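Local atomic coordinates of Fdc1 (Candida dubliniensis, PDB entry 4ZAD), a protein that probably catalyses the reversible, prenylated-flavin-dependent decarboxylation of cinnamic, p-coumaric and ferulic acids to the corresponding vinyl compounds. Residues 11-16 and 69-74; 89-94 and 100-105; 257-262 and 307-312; 387-392 and 413-418; 475-480 and 486-491. One frame throughout, in Å; residues are numbered along the deposited sequence.

Interaction 1: 11-16 and 69-74; sequences DFIQVL and RILGCP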
# COMPACT_ATOMS: atom_id res chain seq x y z
N ASP A 11 2.19 -10.19 34.72
CA ASP A 11 1.57 -11.39 34.16
C ASP A 11 1.57 -11.29 32.65
O ASP A 11 1.67 -12.31 31.94
CB ASP A 11 0.16 -11.60 34.74
CG ASP A 11 0.20 -12.08 36.18
OD1 ASP A 11 1.31 -12.14 36.74
OD2 ASP A 11 -0.86 -12.43 36.75
N PHE A 12 1.47 -10.06 32.16
CA PHE A 12 1.57 -9.78 30.74
C PHE A 12 2.93 -10.24 30.20
O PHE A 12 3.01 -10.99 29.21
CB PHE A 12 1.34 -8.29 30.49
CG PHE A 12 1.55 -7.84 29.05
CD1 PHE A 12 0.69 -8.27 28.05
CD2 PHE A 12 2.59 -6.97 28.73
CE1 PHE A 12 0.88 -7.82 26.73
CE2 PHE A 12 2.79 -6.53 27.42
CZ PHE A 12 1.95 -6.95 26.42
N ILE A 13 3.99 -9.82 30.88
CA ILE A 13 5.35 -10.24 30.57
C ILE A 13 5.52 -11.78 30.62
O ILE A 13 6.20 -12.37 29.78
CB ILE A 13 6.34 -9.51 31.53
CG1 ILE A 13 6.40 -8.02 31.17
CG2 ILE A 13 7.72 -10.13 31.46
CD1 ILE A 13 7.16 -7.17 32.18
N GLN A 14 4.90 -12.42 31.60
CA GLN A 14 5.02 -13.85 31.83
C GLN A 14 4.28 -14.64 30.74
O GLN A 14 4.80 -15.66 30.27
CB GLN A 14 4.48 -14.19 33.24
CG GLN A 14 4.82 -15.56 33.79
CD GLN A 14 6.30 -15.96 33.65
OE1 GLN A 14 7.16 -15.52 34.43
NE2 GLN A 14 6.60 -16.82 32.66
N VAL A 15 3.10 -14.16 30.31
CA VAL A 15 2.41 -14.80 29.18
C VAL A 15 3.26 -14.71 27.90
O VAL A 15 3.38 -15.70 27.19
CB VAL A 15 0.95 -14.26 28.92
CG1 VAL A 15 0.37 -14.81 27.63
CG2 VAL A 15 0.02 -14.63 30.09
N LEU A 16 3.85 -13.55 27.63
CA LEU A 16 4.71 -13.39 26.44
C LEU A 16 5.93 -14.34 26.46
O LEU A 16 6.31 -14.91 25.43
CB LEU A 16 5.19 -11.93 26.32
CG LEU A 16 4.15 -10.84 26.04
CD1 LEU A 16 4.83 -9.44 26.02
CD2 LEU A 16 3.40 -11.11 24.74
N ARG A 69 14.77 -1.28 34.49
CA ARG A 69 14.91 -2.02 33.23
C ARG A 69 13.93 -1.43 32.25
O ARG A 69 13.05 -0.68 32.65
CB ARG A 69 14.54 -3.50 33.40
CG ARG A 69 15.59 -4.36 34.13
CD ARG A 69 15.02 -5.10 35.36
NE ARG A 69 14.34 -6.35 35.03
CZ ARG A 69 13.47 -6.97 35.83
NH1 ARG A 69 13.13 -6.45 37.00
NH2 ARG A 69 12.91 -8.10 35.46
N ILE A 70 14.05 -1.81 30.98
CA ILE A 70 13.08 -1.39 29.95
C ILE A 70 12.47 -2.59 29.21
O ILE A 70 13.20 -3.46 28.74
CB ILE A 70 13.70 -0.39 28.93
CG1 ILE A 70 14.01 0.93 29.65
CG2 ILE A 70 12.75 -0.16 27.72
CD1 ILE A 70 14.86 1.89 28.82
N LEU A 71 11.14 -2.66 29.15
CA LEU A 71 10.45 -3.56 28.22
C LEU A 71 10.14 -2.73 27.00
O LEU A 71 9.61 -1.63 27.13
CB LEU A 71 9.14 -4.10 28.79
CG LEU A 71 8.36 -5.01 27.84
CD1 LEU A 71 9.20 -6.21 27.45
CD2 LEU A 71 7.05 -5.46 28.44
N GLY A 72 10.46 -3.24 25.81
CA GLY A 72 10.16 -2.53 24.57
C GLY A 72 9.16 -3.24 23.66
O GLY A 72 8.94 -4.43 23.78
N CYS A 73 8.55 -2.53 22.74
CA CYS A 73 7.60 -3.17 21.84
C CYS A 73 6.40 -3.85 22.47
O CYS A 73 5.96 -4.86 21.96
CB CYS A 73 8.32 -4.22 21.01
SG CYS A 73 9.56 -3.50 20.11
N PRO A 74 5.86 -3.29 23.58
CA PRO A 74 4.77 -3.95 24.28
C PRO A 74 3.53 -4.13 23.42
O PRO A 74 2.75 -5.07 23.65
CB PRO A 74 4.48 -3.01 25.45
CG PRO A 74 4.95 -1.66 24.96
CD PRO A 74 6.14 -1.96 24.13

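Interaction 2: 89-94 and 100-105; sequences LHLGLD and KEIIDF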
# COMPACT_ATOMS: atom_id res chain seq x y z
N LEU A 89 -3.62 -9.55 24.29
CA LEU A 89 -3.20 -9.88 25.66
C LEU A 89 -3.48 -8.74 26.63
O LEU A 89 -3.86 -8.99 27.77
CB LEU A 89 -1.74 -10.33 25.72
CG LEU A 89 -1.60 -11.77 25.19
CD1 LEU A 89 -0.13 -12.09 25.02
CD2 LEU A 89 -2.31 -12.83 26.07
N HIS A 90 -3.36 -7.50 26.16
CA HIS A 90 -3.63 -6.34 27.02
C HIS A 90 -5.02 -6.43 27.57
O HIS A 90 -5.27 -5.97 28.66
CB HIS A 90 -3.50 -5.03 26.24
CG HIS A 90 -2.10 -4.51 26.16
ND1 HIS A 90 -1.12 -5.12 25.40
CD2 HIS A 90 -1.52 -3.41 26.69
CE1 HIS A 90 -0.00 -4.43 25.50
NE2 HIS A 90 -0.21 -3.39 26.28
N LEU A 91 -5.94 -7.00 26.82
CA LEU A 91 -7.30 -7.10 27.26
C LEU A 91 -7.56 -8.46 27.90
O LEU A 91 -8.71 -8.82 28.11
CB LEU A 91 -8.25 -6.84 26.09
CG LEU A 91 -8.19 -5.41 25.55
CD1 LEU A 91 -8.68 -5.32 24.13
CD2 LEU A 91 -8.95 -4.46 26.48
N GLY A 92 -6.52 -9.21 28.23
CA GLY A 92 -6.69 -10.59 28.74
C GLY A 92 -7.51 -11.56 27.88
O GLY A 92 -8.21 -12.41 28.40
N LEU A 93 -7.44 -11.41 26.57
CA LEU A 93 -8.18 -12.26 25.65
C LEU A 93 -7.27 -13.37 25.17
O LEU A 93 -6.07 -13.33 25.43
CB LEU A 93 -8.64 -11.45 24.43
CG LEU A 93 -9.53 -10.21 24.60
CD1 LEU A 93 -9.57 -9.48 23.29
CD2 LEU A 93 -10.93 -10.61 25.03
N ASP A 94 -7.83 -14.34 24.45
CA ASP A 94 -7.04 -15.36 23.77
C ASP A 94 -6.10 -14.64 22.82
O ASP A 94 -6.52 -13.80 22.04
CB ASP A 94 -7.95 -16.34 23.02
CG ASP A 94 -7.15 -17.47 22.28
OD1 ASP A 94 -6.23 -17.17 21.51
OD2 ASP A 94 -7.47 -18.66 22.46
N LYS A 100 -9.90 -7.37 14.38
CA LYS A 100 -11.31 -7.05 14.14
C LYS A 100 -12.16 -7.45 15.31
O LYS A 100 -13.10 -6.77 15.68
CB LYS A 100 -11.81 -7.72 12.86
CG LYS A 100 -13.29 -7.50 12.56
CD LYS A 100 -14.19 -8.64 13.06
CE LYS A 100 -15.55 -8.70 12.28
NZ LYS A 100 -16.38 -7.45 12.44
N GLU A 101 -11.80 -8.56 15.94
CA GLU A 101 -12.54 -9.08 17.08
C GLU A 101 -12.16 -8.36 18.36
O GLU A 101 -13.04 -8.04 19.18
CB GLU A 101 -12.37 -10.61 17.18
CG GLU A 101 -12.91 -11.29 15.91
CD GLU A 101 -12.89 -12.82 15.91
OE1 GLU A 101 -12.03 -13.42 15.20
OE2 GLU A 101 -13.76 -13.41 16.59
N ILE A 102 -10.86 -8.07 18.53
CA ILE A 102 -10.38 -7.22 19.63
C ILE A 102 -11.19 -5.93 19.65
O ILE A 102 -11.67 -5.52 20.69
CB ILE A 102 -8.90 -6.79 19.49
CG1 ILE A 102 -7.94 -8.00 19.53
CG2 ILE A 102 -8.53 -5.80 20.57
CD1 ILE A 102 -6.55 -7.72 18.93
N ILE A 103 -11.35 -5.31 18.48
CA ILE A 103 -12.22 -4.14 18.32
C ILE A 103 -13.67 -4.46 18.70
O ILE A 103 -14.31 -3.65 19.37
CB ILE A 103 -12.16 -3.54 16.89
CG1 ILE A 103 -10.76 -3.00 16.58
CG2 ILE A 103 -13.19 -2.43 16.72
CD1 ILE A 103 -10.58 -2.56 15.19
N ASP A 104 -14.19 -5.63 18.32
CA ASP A 104 -15.61 -5.92 18.69
C ASP A 104 -15.77 -6.05 20.19
O ASP A 104 -16.80 -5.67 20.76
CB ASP A 104 -16.22 -7.14 17.95
CG ASP A 104 -16.21 -6.98 16.42
OD1 ASP A 104 -16.27 -5.81 15.94
OD2 ASP A 104 -16.11 -8.03 15.72
N PHE A 105 -14.74 -6.58 20.84
CA PHE A 105 -14.75 -6.73 22.28
C PHE A 105 -14.82 -5.37 23.01
O PHE A 105 -15.61 -5.21 23.96
CB PHE A 105 -13.57 -7.56 22.72
CG PHE A 105 -13.52 -7.80 24.20
CD1 PHE A 105 -14.40 -8.69 24.81
CD2 PHE A 105 -12.59 -7.13 25.00
CE1 PHE A 105 -14.36 -8.92 26.19
CE2 PHE A 105 -12.55 -7.34 26.39
CZ PHE A 105 -13.43 -8.24 26.99

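Interaction 3: 257-262 and 307-312; sequences CETNDL and VNHISY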
# COMPACT_ATOMS: atom_id res chain seq x y z
N CYS A 257 -2.18 8.06 46.31
CA CYS A 257 -0.79 8.56 46.29
C CYS A 257 -0.25 8.89 47.71
O CYS A 257 -1.03 9.06 48.65
CB CYS A 257 -0.68 9.79 45.39
SG CYS A 257 -0.84 9.41 43.66
N GLU A 258 1.07 8.99 47.84
CA GLU A 258 1.66 9.55 49.07
C GLU A 258 1.46 11.04 49.29
O GLU A 258 1.26 11.44 50.42
CB GLU A 258 3.14 9.28 49.15
CG GLU A 258 3.49 7.82 49.32
CD GLU A 258 2.80 7.09 50.49
OE1 GLU A 258 2.80 7.58 51.66
OE2 GLU A 258 2.28 5.99 50.21
N THR A 259 1.52 11.86 48.24
CA THR A 259 1.56 13.34 48.40
C THR A 259 0.44 14.11 47.71
O THR A 259 0.45 15.34 47.74
CB THR A 259 2.87 13.94 47.82
OG1 THR A 259 2.86 13.79 46.39
CG2 THR A 259 4.12 13.28 48.44
N ASN A 260 -0.49 13.41 47.05
CA ASN A 260 -1.79 14.01 46.72
C ASN A 260 -2.86 12.97 46.95
O ASN A 260 -2.53 11.88 47.40
CB ASN A 260 -1.83 14.67 45.33
CG ASN A 260 -1.46 13.73 44.20
OD1 ASN A 260 -2.23 12.81 43.85
ND2 ASN A 260 -0.28 13.98 43.57
N ASP A 261 -4.14 13.33 46.70
CA ASP A 261 -5.28 12.42 46.91
C ASP A 261 -5.72 11.74 45.61
O ASP A 261 -6.82 11.21 45.52
CB ASP A 261 -6.51 13.17 47.49
CG ASP A 261 -6.25 13.81 48.89
OD1 ASP A 261 -5.38 13.34 49.66
OD2 ASP A 261 -6.95 14.81 49.19
N LEU A 262 -4.87 11.74 44.58
CA LEU A 262 -5.17 10.93 43.40
C LEU A 262 -4.99 9.44 43.74
O LEU A 262 -4.18 9.05 44.60
CB LEU A 262 -4.28 11.32 42.21
CG LEU A 262 -4.32 12.76 41.67
CD1 LEU A 262 -3.15 13.08 40.65
CD2 LEU A 262 -5.63 13.07 41.04
N VAL A 307 7.75 16.98 39.50
CA VAL A 307 7.66 15.71 40.26
C VAL A 307 8.15 15.92 41.69
O VAL A 307 9.28 16.33 41.88
CB VAL A 307 8.54 14.62 39.57
CG1 VAL A 307 8.53 13.30 40.32
CG2 VAL A 307 8.11 14.44 38.13
N ASN A 308 7.31 15.67 42.69
CA ASN A 308 7.66 15.77 44.10
C ASN A 308 7.92 14.41 44.76
O ASN A 308 8.48 14.36 45.83
CB ASN A 308 6.52 16.44 44.93
CG ASN A 308 6.13 17.87 44.46
OD1 ASN A 308 4.95 18.27 44.65
ND2 ASN A 308 7.07 18.63 43.86
N HIS A 309 7.49 13.31 44.16
CA HIS A 309 7.56 12.01 44.83
C HIS A 309 7.71 10.94 43.79
O HIS A 309 7.44 11.19 42.63
CB HIS A 309 6.30 11.74 45.68
CG HIS A 309 6.46 10.63 46.67
ND1 HIS A 309 7.12 10.79 47.87
CD2 HIS A 309 6.05 9.34 46.63
CE1 HIS A 309 7.09 9.64 48.53
NE2 HIS A 309 6.45 8.75 47.80
N ILE A 310 8.18 9.76 44.20
CA ILE A 310 8.25 8.59 43.34
C ILE A 310 8.18 7.37 44.26
O ILE A 310 8.86 7.30 45.29
CB ILE A 310 9.55 8.47 42.54
CG1 ILE A 310 9.67 9.56 41.47
CG2 ILE A 310 9.68 7.06 41.85
CD1 ILE A 310 11.05 9.56 40.77
N SER A 311 7.33 6.43 43.88
CA SER A 311 7.24 5.16 44.57
C SER A 311 7.54 4.13 43.49
O SER A 311 7.22 4.35 42.34
CB SER A 311 5.86 4.99 45.21
OG SER A 311 4.82 4.83 44.25
N TYR A 312 8.21 3.03 43.84
CA TYR A 312 8.61 2.01 42.86
C TYR A 312 8.91 0.67 43.51
O TYR A 312 9.35 0.60 44.66
CB TYR A 312 9.83 2.47 42.07
CG TYR A 312 11.05 2.67 42.91
CD1 TYR A 312 11.28 3.86 43.57
CD2 TYR A 312 11.99 1.66 43.07
CE1 TYR A 312 12.39 4.05 44.36
CE2 TYR A 312 13.13 1.84 43.87
CZ TYR A 312 13.30 3.03 44.51
OH TYR A 312 14.40 3.23 45.27

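Interaction 4: 387-392 and 413-418; sequences KELSNL and IILVGD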
# COMPACT_ATOMS: atom_id res chain seq x y z
N LYS A 387 -21.93 12.16 -2.86
CA LYS A 387 -21.76 13.45 -2.18
C LYS A 387 -22.52 13.49 -0.87
O LYS A 387 -21.99 13.91 0.14
CB LYS A 387 -22.18 14.66 -3.04
CG LYS A 387 -21.24 15.03 -4.18
CD LYS A 387 -19.98 15.79 -3.71
CE LYS A 387 -19.17 16.36 -4.88
NZ LYS A 387 -18.45 15.34 -5.74
N GLU A 388 -23.77 13.07 -0.90
CA GLU A 388 -24.60 13.16 0.29
C GLU A 388 -24.18 12.19 1.41
O GLU A 388 -24.22 12.55 2.60
CB GLU A 388 -26.07 13.03 -0.09
CG GLU A 388 -26.63 14.40 -0.66
CD GLU A 388 -27.53 14.23 -1.89
OE1 GLU A 388 -27.20 14.81 -2.98
OE2 GLU A 388 -28.57 13.53 -1.75
N LEU A 389 -23.73 10.98 1.05
CA LEU A 389 -23.21 10.09 2.06
C LEU A 389 -21.89 10.65 2.61
O LEU A 389 -21.63 10.56 3.79
CB LEU A 389 -23.08 8.65 1.55
CG LEU A 389 -22.49 7.61 2.50
CD1 LEU A 389 -23.27 7.50 3.75
CD2 LEU A 389 -22.49 6.29 1.80
N SER A 390 -21.10 11.27 1.76
CA SER A 390 -19.83 11.82 2.18
C SER A 390 -19.97 13.05 3.06
O SER A 390 -19.16 13.28 3.94
CB SER A 390 -18.97 12.17 0.98
OG SER A 390 -18.77 11.01 0.23
N ASN A 391 -20.97 13.87 2.76
CA ASN A 391 -21.31 15.02 3.60
C ASN A 391 -21.76 14.55 4.99
O ASN A 391 -21.30 15.10 6.03
CB ASN A 391 -22.43 15.81 2.94
CG ASN A 391 -22.50 17.24 3.39
OD1 ASN A 391 -22.22 17.58 4.55
ND2 ASN A 391 -22.91 18.10 2.47
N LEU A 392 -22.62 13.53 5.03
CA LEU A 392 -23.04 12.96 6.30
C LEU A 392 -21.89 12.38 7.10
O LEU A 392 -21.81 12.63 8.29
CB LEU A 392 -24.06 11.84 6.12
CG LEU A 392 -24.75 11.47 7.43
CD1 LEU A 392 -25.50 12.71 7.90
CD2 LEU A 392 -25.73 10.30 7.29
N ILE A 413 -11.02 9.78 4.84
CA ILE A 413 -11.96 8.75 5.20
C ILE A 413 -12.29 8.10 3.88
O ILE A 413 -12.48 8.80 2.89
CB ILE A 413 -13.24 9.29 5.80
CG1 ILE A 413 -12.95 10.31 6.91
CG2 ILE A 413 -14.11 8.11 6.29
CD1 ILE A 413 -12.20 9.75 8.14
N ILE A 414 -12.32 6.77 3.86
CA ILE A 414 -12.36 6.03 2.64
C ILE A 414 -13.56 5.12 2.63
O ILE A 414 -13.64 4.21 3.40
CB ILE A 414 -11.12 5.24 2.50
CG1 ILE A 414 -9.93 6.20 2.28
CG2 ILE A 414 -11.25 4.28 1.34
CD1 ILE A 414 -8.63 5.50 2.10
N LEU A 415 -14.55 5.42 1.82
CA LEU A 415 -15.78 4.66 1.85
C LEU A 415 -15.65 3.57 0.80
O LEU A 415 -15.36 3.87 -0.34
CB LEU A 415 -16.96 5.56 1.58
CG LEU A 415 -17.10 6.77 2.52
CD1 LEU A 415 -18.27 7.71 2.01
CD2 LEU A 415 -17.30 6.43 3.96
N VAL A 416 -15.82 2.32 1.21
CA VAL A 416 -15.69 1.21 0.32
C VAL A 416 -16.80 0.18 0.54
O VAL A 416 -17.35 0.07 1.63
CB VAL A 416 -14.30 0.56 0.45
CG1 VAL A 416 -14.08 -0.06 1.85
CG2 VAL A 416 -14.15 -0.47 -0.64
N GLY A 417 -17.15 -0.56 -0.50
CA GLY A 417 -18.18 -1.59 -0.41
C GLY A 417 -17.66 -2.83 0.27
O GLY A 417 -16.46 -2.95 0.55
N ASP A 418 -18.56 -3.77 0.52
CA ASP A 418 -18.37 -4.79 1.53
C ASP A 418 -17.68 -6.03 0.97
O ASP A 418 -17.70 -7.06 1.62
CB ASP A 418 -19.74 -5.16 2.15
CG ASP A 418 -20.70 -5.75 1.10
OD1 ASP A 418 -20.57 -6.96 0.81
OD2 ASP A 418 -21.50 -4.99 0.50

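Interaction 5: 475-480 and 486-491; sequences CIFPKQ and FEFVTC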
# COMPACT_ATOMS: atom_id res chain seq x y z
N CYS A 475 -15.04 5.24 -2.54
CA CYS A 475 -14.55 4.18 -3.41
C CYS A 475 -15.67 3.16 -3.59
O CYS A 475 -15.46 2.01 -3.33
CB CYS A 475 -13.33 3.53 -2.81
SG CYS A 475 -11.87 4.65 -2.59
N ILE A 476 -16.85 3.63 -4.06
CA ILE A 476 -18.07 2.83 -4.25
C ILE A 476 -18.68 3.33 -5.55
O ILE A 476 -18.96 4.51 -5.73
CB ILE A 476 -19.06 3.06 -3.12
CG1 ILE A 476 -18.35 2.93 -1.78
CG2 ILE A 476 -20.23 2.10 -3.14
CD1 ILE A 476 -19.27 3.15 -0.57
N PHE A 477 -18.85 2.44 -6.50
CA PHE A 477 -19.25 2.86 -7.84
C PHE A 477 -20.65 3.47 -7.86
O PHE A 477 -21.52 3.04 -7.13
CB PHE A 477 -19.22 1.67 -8.74
CG PHE A 477 -17.85 1.06 -8.90
CD1 PHE A 477 -16.81 1.81 -9.42
CD2 PHE A 477 -17.63 -0.28 -8.55
CE1 PHE A 477 -15.59 1.23 -9.60
CE2 PHE A 477 -16.40 -0.87 -8.72
CZ PHE A 477 -15.39 -0.14 -9.23
N PRO A 478 -20.88 4.47 -8.70
CA PRO A 478 -22.20 5.09 -8.69
C PRO A 478 -23.36 4.12 -8.60
O PRO A 478 -24.25 4.35 -7.80
CB PRO A 478 -22.24 5.84 -10.02
CG PRO A 478 -20.84 6.31 -10.19
CD PRO A 478 -19.96 5.21 -9.58
N LYS A 479 -23.33 3.03 -9.35
CA LYS A 479 -24.44 2.08 -9.37
C LYS A 479 -24.54 1.15 -8.19
O LYS A 479 -25.51 0.40 -8.09
CB LYS A 479 -24.42 1.23 -10.65
CG LYS A 479 -25.01 1.93 -11.84
CD LYS A 479 -25.34 0.94 -12.97
CE LYS A 479 -25.58 1.69 -14.32
NZ LYS A 479 -26.56 2.85 -14.09
N GLN A 480 -23.55 1.16 -7.32
CA GLN A 480 -23.64 0.44 -6.06
C GLN A 480 -24.60 1.16 -5.13
O GLN A 480 -25.05 0.56 -4.17
CB GLN A 480 -22.25 0.27 -5.38
CG GLN A 480 -21.36 -0.88 -5.96
CD GLN A 480 -20.04 -1.07 -5.19
OE1 GLN A 480 -19.18 -0.19 -5.16
NE2 GLN A 480 -19.88 -2.24 -4.58
N PHE A 486 -25.74 -5.28 -8.49
CA PHE A 486 -24.53 -4.83 -9.20
C PHE A 486 -23.42 -5.88 -9.04
O PHE A 486 -23.12 -6.30 -7.92
CB PHE A 486 -24.07 -3.46 -8.65
CG PHE A 486 -22.88 -2.89 -9.36
CD1 PHE A 486 -23.01 -2.43 -10.65
CD2 PHE A 486 -21.61 -2.82 -8.72
CE1 PHE A 486 -21.90 -1.92 -11.34
CE2 PHE A 486 -20.50 -2.31 -9.38
CZ PHE A 486 -20.64 -1.85 -10.69
N GLU A 487 -22.85 -6.36 -10.13
CA GLU A 487 -21.79 -7.36 -9.98
C GLU A 487 -20.54 -7.05 -10.77
O GLU A 487 -20.60 -6.40 -11.81
CB GLU A 487 -22.28 -8.78 -10.31
CG GLU A 487 -22.58 -9.05 -11.78
CD GLU A 487 -23.65 -10.16 -11.99
OE1 GLU A 487 -23.94 -10.49 -13.16
OE2 GLU A 487 -24.20 -10.69 -11.00
N PHE A 488 -19.42 -7.50 -10.22
CA PHE A 488 -18.17 -7.58 -10.93
C PHE A 488 -17.46 -8.81 -10.42
O PHE A 488 -17.74 -9.28 -9.33
CB PHE A 488 -17.35 -6.33 -10.73
CG PHE A 488 -17.17 -5.90 -9.29
CD1 PHE A 488 -16.11 -6.36 -8.55
CD2 PHE A 488 -18.02 -4.97 -8.72
CE1 PHE A 488 -15.92 -5.93 -7.23
CE2 PHE A 488 -17.85 -4.53 -7.42
CZ PHE A 488 -16.80 -5.02 -6.67
N VAL A 489 -16.59 -9.38 -11.24
CA VAL A 489 -15.84 -10.51 -10.82
C VAL A 489 -14.54 -9.93 -10.39
O VAL A 489 -13.99 -9.12 -11.10
CB VAL A 489 -15.63 -11.47 -11.94
CG1 VAL A 489 -14.56 -12.51 -11.58
CG2 VAL A 489 -16.98 -12.13 -12.27
N THR A 490 -14.05 -10.30 -9.22
CA THR A 490 -12.77 -9.81 -8.82
C THR A 490 -11.76 -10.82 -9.29
O THR A 490 -11.92 -12.01 -9.08
CB THR A 490 -12.69 -9.38 -7.34
OG1 THR A 490 -11.53 -9.95 -6.69
CG2 THR A 490 -13.98 -9.67 -6.60
N CYS A 491 -10.74 -10.31 -9.99
CA CYS A 491 -9.84 -11.14 -10.79
C CYS A 491 -8.59 -11.56 -10.03
O CYS A 491 -7.45 -11.21 -10.36
CB CYS A 491 -9.50 -10.40 -12.08
SG CYS A 491 -10.99 -10.12 -13.10

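Interaction 1: 11-16 and 69-74
Phe12 reaches from helix 9-19 to Pro74, in the loop that follows strand 69-71. Its CB already heads for that loop, and with CG anti to the backbone N (chi1 175°) the ring carries on the same way. One face, near the rim, is covered by Leu16 CD1 from the next turn of the helix, 3.7 Å above the ring plane. Farther out, Phe12 CE2 packs on Pro74 CB at 4.4 Å. At the tip, Phe12 CZ comes to 3.4 Å from Pro74 O, which lies in the ring plane at its edge. His90 of helix 85-90 meets the same ring edge-to-face. Next along the helix, Ile13 meets Leu71 tip to tip, Ile13 CG1 being 3.8 Å from Leu71 CD2, and both also touch Ile317 on the neighbouring strand. Helix and sheet thus meet through largely buried hydrocarbon, with the carbonyl of Pro74 placed where the slightly positive C-H rim of the phenyl ring should weakly attract it.

Interaction 2: 89-94 and 100-105
Leu93 lays its CD2 methyl almost exactly over the middle of the Phe105 ring, 3.7 Å from the centroid and only 3° off the normal, a clean CH-pi contact. It lies within a helix-loop-helix unit: helix 85-90 ends in a Schellman motif, and a short loop leads into helix 99-108, one side of which packs on that ending. Beside the leucine-ring pair, Leu91 and Ile102 cross at a slant, with Leu91 CD1 3.6 Å from Ile102 CG2. Leu91 CB also nears Phe105 CE2, at 4.3 Å, while Leu93 CD1 reaches Ile102 CG1 at 4.4 Å, so each leucine touches both helix residues. Phe105 reaches the leucines with its CG anti to the backbone N (chi1 -178°), carrying the ring out from the helix.

The Schellman motif, with Leu93 N bonded to Ala88 O and Gly92 N to Leu89 O at 2.7 Å, probably sets where the two leucines point. Gly92, at positive phi, sits between them as the C-prime residue. Around this shell, Leu247 of helix 240-247 packs on both Leu91 and Phe105, and Leu228 also touches Leu91. On the flank of helix 99-108, Asp104 OD1 has a salt bridge to Lys343, and Lys100 NZ is shared between Asp358 and Asp104, the latter through a salt bridge, Lys100 NZ to Asp104 OD2 at 3.3 Å, whose hydrogen bond is weak.

Interaction 3: 257-262 and 307-312
Thr259, in the loop between strands 253-256 and 263-265, faces His309 of strand 300-312 with CA atoms 7.1 Å apart, at the point where Asn308 and His309 form a classic beta bulge opposite Glu273. Two loop residues pack on the imidazole side chain. Glu258 CB lies over one face, 3.9 Å from the ring centroid and 23° off its normal, displaced toward the rim, and Glu258 CG comes to 3.5 Å from His309 NE2. A bend in the glutamate chain (chi2 -54°) then swings the carboxylate away: OE2 forms a salt bridge with Lys129, and Glu258 OE1 stays 5.4 Å from His309 NE2. Thr259 adds its CG2 methyl at 3.8 Å from His309 CB, coming in obliquely to the ring.

Glu273, on the strand paired with the bulge, ties down the loop by both its oxygens, one bonded to Thr259 OG1 and the other to Glu258 N. Within the loop Asn260 makes an Asx turn, its OD1 accepting from Leu262 N at 2.9 Å, in the carbonyl plane and on a lone pair. His132 meets the His309 ring as well. The loop therefore touches the histidine mainly through methylene and methyl groups while the Glu258 carboxylate pairs with Lys129, so any electrostatic pull between Glu258 and a protonated His309 would probably be modest.

Interaction 4: 387-392 and 413-418
A beta-alpha-beta crossover brings these segments together: helix 386-399 lies on the chain path between the parallel neighbours 369-374 and 412-417, and sets Leu389 and Ser390 against Leu415 of the second strand. Leu415 does the touching with one methyl. Its side chain rises from the sheet toward the helix, CG anti to the carbonyl carbon (chi1 -56°), and CD1 meets two consecutive helix residues. Leu415 CD1 lies 3.8 Å from Ser390 OG and 4.2 Å from Leu389 CG.

The serine hydroxyl is a polar atom in a mainly apolar setting, but the helix itself provides for it: OG is hydrogen-bonded to Ala386 O, one turn back, leaving its contact with the methyl a plain van der Waals one. Around the pair the flanking strands add Val372 from one neighbour and Val472 from the other, both against Leu415, and the helix adds Val393 from its next turn. Ser390 packs on Val472 and Thr474 too, and Leu389 on Phe481. The contact is small, 94 Å² in all, yet wholly buried. Such a branched aliphatic residue of an inner strand, set under a covering helix, is the standard packing of a layered alpha/beta fold, here built on a mixed five-stranded sheet.

Interaction 5: 475-480 and 486-491
Gln480 N donates to Phe477 O at 2.8 Å, closing a tight turn at the start of a 3-10 segment, and the same two residues are tied a second time. Phe477 N gives its hydrogen to Gln480 OE1 at 3.0 Å, with an N-H...O angle of 148°, in the amide plane and on a lone pair. The extended glutamine chain thus reaches Phe477 N, and Gln480 CG lies against Phe486 CD2 at 3.4 Å. Phe486 is met by three residues of the turn. Besides Gln480, Lys479 CB approaches Phe486 CD1 at 3.9 Å before the rest of the lysine leads away, and Phe477 CD2 comes to 3.6 Å from Phe486 CE2. The Phe477 and Phe486 rings meet obliquely, their planes inclined by 59°.

The turn follows strand 470-475 of the C-terminal mixed sheet, and the chain then runs out as an arm toward the other half of the homodimer. There Val489 forms an intersubunit antiparallel ladder with a strand of the second subunit. Gln459 of that subunit packs on both Phe477 and Phe486.

Phe488 closes the row of aromatics from the arm side, its CE2 at the edge of the Phe477 ring, 4.1 Å from Phe477 CE2. Gln480 NE2 lies at the Phe488 edge, amide and ring planes 77° apart, and Tyr293 of the second subunit meets Phe488 edge-to-face.

In the fold
Interaction 1 packs against helix 85-90, whose end belongs to interaction 2: Pro74 touches His90, and Val15 and Leu16 touch Leu89, so together they bind the N-terminal elements beside the flavin, Pro74 having its side chain about 8 Å from the cofactor. Interactions 4 and 5 are likewise joined, since Leu415 O probably accepts a hydrogen bond from Cys475 N where strands 412-417 and 470-475 pair. Interaction 3 stands apart, its centre about 59 Å from that of interaction 5. Interaction 4 is fully buried and interaction 1 largely so, both mainly apolar packing; 2 and 5 are partly buried and lean on phenyl rings, 5 also meeting the second subunit; 3, near the surface, mixes methylene-imidazole contact with nearby charged groups.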